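PDB 5J5U: RagB/SusD domain protein from Flavobacterium johnsoniae, which binds chitin and, as a SusD homolog of a chitin-utilization locus, probably presents chitin chains at the cell surface for uptake. Local coordinates for residues A[143-146]-A[147-150]; A[336-339]-A[340-344]. One frame throughout, in Å; residues are numbered along the deposited sequence.

Contact 1 of 2, residues A[143-146]-A[147-150]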
# COMPACT_ATOMS: atom_id res chain seq x y z
N GLN A 143 -2.19 -17.34 8.79
CA GLN A 143 -1.40 -16.19 8.36
C GLN A 143 0.04 -16.27 8.88
O GLN A 143 0.98 -15.96 8.14
CB GLN A 143 -2.04 -14.87 8.81
CG GLN A 143 -1.29 -13.63 8.30
CD GLN A 143 -1.95 -12.30 8.70
OE1 GLN A 143 -2.01 -11.95 9.88
NE2 GLN A 143 -2.42 -11.55 7.70
N GLN A 144 0.23 -16.76 10.10
CA GLN A 144 1.58 -16.92 10.64
C GLN A 144 2.46 -17.80 9.73
O GLN A 144 3.62 -17.47 9.44
CB GLN A 144 1.53 -17.50 12.05
CG GLN A 144 2.90 -17.85 12.63
CD GLN A 144 2.84 -18.25 14.09
OE1 GLN A 144 1.90 -18.90 14.53
NE2 GLN A 144 3.86 -17.88 14.85
N ASP A 145 1.90 -18.92 9.27
CA ASP A 145 2.63 -19.81 8.38
C ASP A 145 2.84 -19.15 7.01
O ASP A 145 3.88 -19.35 6.38
CB ASP A 145 1.89 -21.17 8.23
CG ASP A 145 1.73 -21.89 9.56
OD1 ASP A 145 2.64 -21.77 10.39
OD2 ASP A 145 0.72 -22.58 9.79
N ILE A 146 1.87 -18.37 6.55
CA ILE A 146 1.99 -17.70 5.26
C ILE A 146 3.19 -16.78 5.34
O ILE A 146 4.01 -16.74 4.44
CB ILE A 146 0.72 -16.88 4.88
CG1 ILE A 146 -0.51 -17.78 4.69
CG2 ILE A 146 0.96 -16.09 3.60
CD1 ILE A 146 -1.77 -17.05 4.20
N TYR A 147 3.30 -16.08 6.45
CA TYR A 147 4.41 -15.16 6.66
C TYR A 147 5.79 -15.85 6.80
O TYR A 147 6.79 -15.33 6.28
CB TYR A 147 4.12 -14.29 7.88
CG TYR A 147 3.57 -12.94 7.50
CD1 TYR A 147 2.25 -12.80 7.02
CD2 TYR A 147 4.37 -11.81 7.56
CE1 TYR A 147 1.75 -11.56 6.67
CE2 TYR A 147 3.89 -10.58 7.20
CZ TYR A 147 2.59 -10.45 6.76
OH TYR A 147 2.16 -9.20 6.40
N ASN A 148 5.85 -16.98 7.52
CA ASN A 148 7.11 -17.76 7.57
C ASN A 148 7.50 -18.21 6.17
O ASN A 148 8.68 -18.20 5.80
CB ASN A 148 6.99 -18.98 8.49
CG ASN A 148 7.01 -18.61 9.96
OD1 ASN A 148 7.57 -17.58 10.35
ND2 ASN A 148 6.37 -19.44 10.80
N SER A 149 6.51 -18.61 5.38
CA SER A 149 6.76 -19.03 4.01
C SER A 149 7.25 -17.82 3.15
O SER A 149 8.18 -17.96 2.32
CB SER A 149 5.50 -19.69 3.44
OG SER A 149 5.56 -19.86 2.05
N PHE A 150 6.68 -16.64 3.38
CA PHE A 150 7.18 -15.40 2.75
C PHE A 150 8.67 -15.18 3.04
O PHE A 150 9.48 -14.94 2.13
CB PHE A 150 6.42 -14.16 3.23
CG PHE A 150 5.01 -14.02 2.71
CD1 PHE A 150 4.58 -14.74 1.61
CD2 PHE A 150 4.12 -13.15 3.33
CE1 PHE A 150 3.30 -14.60 1.14
CE2 PHE A 150 2.82 -13.02 2.86
CZ PHE A 150 2.41 -13.73 1.77
O HOH W 1 5.31 -15.66 10.95
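Gln-143 runs alongside Tyr-147, one helical turn on. CG of Gln-143 stands anti to its own N (chi1 -176°), which sets Gln-143 CG beside the tyrosine ring, 3.9 Å from Tyr-147 CD1. The chain beyond CG is extended and carries the amide on to Trp-481 N and Thr-116 OG1, its hydrogen-bond partners. Tyr-147 OH likewise bonds outside the turn, to Asp-117. Gln-143 O also takes the Tyr-147 N-H, with Tyr-147 N 2.9 Å from Gln-143 O.

Gln-144 O accepts twice. Asn-148 N donates to Gln-144 O at 3.0 Å. A water also donates to Gln-144 O, at 2.9 Å. The same water gives a weak bond to Asn-148 OD1, so it bridges the turn on the outer side of the helix. Asp-145 is exposed, and its backbone O accepts the Ser-149 N-H.

Ile-146 closes the segment with the main apolar contact. Ile-146 CG2 sits over one face of the Phe-150 ring, 3.8 Å from the ring centroid, in a CH-pi contact. The approach is tight at Ile-146 CG2 to Phe-150 CZ, 3.3 Å. Ile-146 O accepts the Phe-150 N-H. Phe-150 also packs on helices 98-119 and 178-195. These are the first two turns of an amphipathic alpha-helix in the helical SusD-like fold, with Gln-143, Ile-146, Tyr-147 and Phe-150 on the buried side.

Contact 2 of 2, residues A[336-339]-A[340-344]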
# COMPACT_ATOMS: atom_id res chain seq x y z
N SER A 336 8.98 1.24 -2.19
CA SER A 336 9.74 2.46 -2.34
C SER A 336 10.97 2.54 -1.46
O SER A 336 11.08 1.82 -0.46
CB SER A 336 8.84 3.66 -2.05
OG SER A 336 8.56 3.76 -0.67
N TYR A 337 11.89 3.42 -1.84
CA TYR A 337 13.10 3.68 -1.06
C TYR A 337 12.73 4.45 0.21
O TYR A 337 13.24 4.19 1.31
CB TYR A 337 14.12 4.47 -1.89
CG TYR A 337 15.34 4.89 -1.09
CD1 TYR A 337 16.20 3.94 -0.56
CD2 TYR A 337 15.64 6.22 -0.89
CE1 TYR A 337 17.31 4.30 0.16
CE2 TYR A 337 16.76 6.60 -0.16
CZ TYR A 337 17.59 5.63 0.36
OH TYR A 337 18.71 5.97 1.09
N SER A 338 11.79 5.38 0.04
CA SER A 338 11.26 6.12 1.17
C SER A 338 10.74 5.16 2.23
O SER A 338 11.08 5.26 3.41
CB SER A 338 10.15 7.08 0.71
OG SER A 338 9.49 7.67 1.83
N GLU A 339 9.92 4.20 1.80
CA GLU A 339 9.40 3.18 2.71
C GLU A 339 10.51 2.43 3.45
O GLU A 339 10.46 2.30 4.66
CB GLU A 339 8.51 2.18 1.95
CG GLU A 339 8.39 0.83 2.63
CD GLU A 339 7.50 -0.12 1.86
OE1 GLU A 339 7.31 0.10 0.65
OE2 GLU A 339 7.01 -1.11 2.48
N SER A 340 11.51 1.93 2.71
CA SER A 340 12.58 1.13 3.32
C SER A 340 13.31 1.95 4.37
O SER A 340 13.65 1.43 5.44
CB SER A 340 13.57 0.61 2.27
OG SER A 340 14.30 1.66 1.66
N GLN A 341 13.53 3.23 4.09
CA GLN A 341 14.25 4.07 5.04
C GLN A 341 13.40 4.38 6.27
O GLN A 341 13.92 4.45 7.38
CB GLN A 341 14.70 5.38 4.37
CG GLN A 341 15.72 5.19 3.26
CD GLN A 341 16.86 4.27 3.68
OE1 GLN A 341 17.75 4.68 4.41
NE2 GLN A 341 16.82 3.02 3.23
N LEU A 342 12.10 4.53 6.08
CA LEU A 342 11.22 4.83 7.22
C LEU A 342 11.05 3.58 8.11
O LEU A 342 11.04 3.66 9.35
CB LEU A 342 9.87 5.36 6.72
CG LEU A 342 9.89 6.78 6.14
CD1 LEU A 342 8.55 7.19 5.55
CD2 LEU A 342 10.31 7.78 7.19
N LEU A 343 10.98 2.41 7.49
CA LEU A 343 10.95 1.15 8.23
C LEU A 343 12.25 0.94 8.99
O LEU A 343 12.23 0.56 10.15
CB LEU A 343 10.71 -0.03 7.27
CG LEU A 343 9.34 -0.09 6.58
CD1 LEU A 343 9.32 -1.14 5.50
CD2 LEU A 343 8.23 -0.31 7.61
N LEU A 344 13.38 1.25 8.35
CA LEU A 344 14.66 1.16 9.06
C LEU A 344 14.73 2.16 10.22
O LEU A 344 15.33 1.86 11.25
CB LEU A 344 15.83 1.37 8.09
CG LEU A 344 16.04 0.10 7.24
CD1 LEU A 344 17.13 0.26 6.19
CD2 LEU A 344 16.27 -1.15 8.12
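Gln-341 folds back over the ring of Tyr-337, one turn earlier in the helix. Gln-341 CB lies 3.6 Å from Tyr-337 O. CG comes next: Gln-341 CG sits over one face of the Tyr-337 ring, 3.7 Å from the centroid, as a CH-pi contact. The chain then bends at chi2 (-48°), which turns the amide over the CE1-CZ rim of the ring. Gln-341 CD lies 3.5 Å from Tyr-337 CE1. The amide and ring planes are only 15° apart, so the two flat groups lie nearly parallel. At the tip, Gln-341 OE1 lies 3.7 Å from Tyr-337 OH. Gln-341 NE2 donates to Ser-340 OG at 3.3 Å, with the hydroxyl oxygen in the amide plane. That bond helps fix how the amide is turned.

Ser-340 OG in turn donates to Tyr-337 O at 2.8 Å. Its chi1 of 67° places it between its own N and carbonyl carbon, facing back up the helix. Tyr-337 O therefore takes two donors, this hydroxyl and Gln-341 N. Phe-217 and Ala-367 also touch the tyrosine side chain.

On another side of the helix, the extended Glu-339 runs beside Leu-343, with Glu-339 CG 3.6 Å from Leu-343 CD1. In this buried residue, OE2 meets Arg-191 in a salt bridge and Tyr-411 OH in a hydrogen bond. Ser-336 OG accepts Glu-339 N at 2.9 Å, and Glu-339 OE1 takes a weak bond from Ser-336 N. The reciprocal pair is a capping box, with Ser-336 as the N-cap that starts helix 337-349, inside the helical core of this SusD-like protein.

How the contacts relate
Both contacts are local, each near the start of its own helix. Contact 1 opens helix 143-160 and contact 2 opens helix 337-349. They do not touch. Their centres are 22 Å apart and their nearest atoms about 10 Å apart. Helix 178-195 is a shared neighbour: Tyr-147 and Phe-150 of contact 1 pack on its Leu-192, while Leu-343 of contact 2 meets Leu-190 and Met-194 on the same helix. The centre of contact 2 is about 13 Å from the centre of the chain, that of contact 1 about 19 Å. Contact 2 is also the more buried, with seven of eight touching residues buried against four of eight.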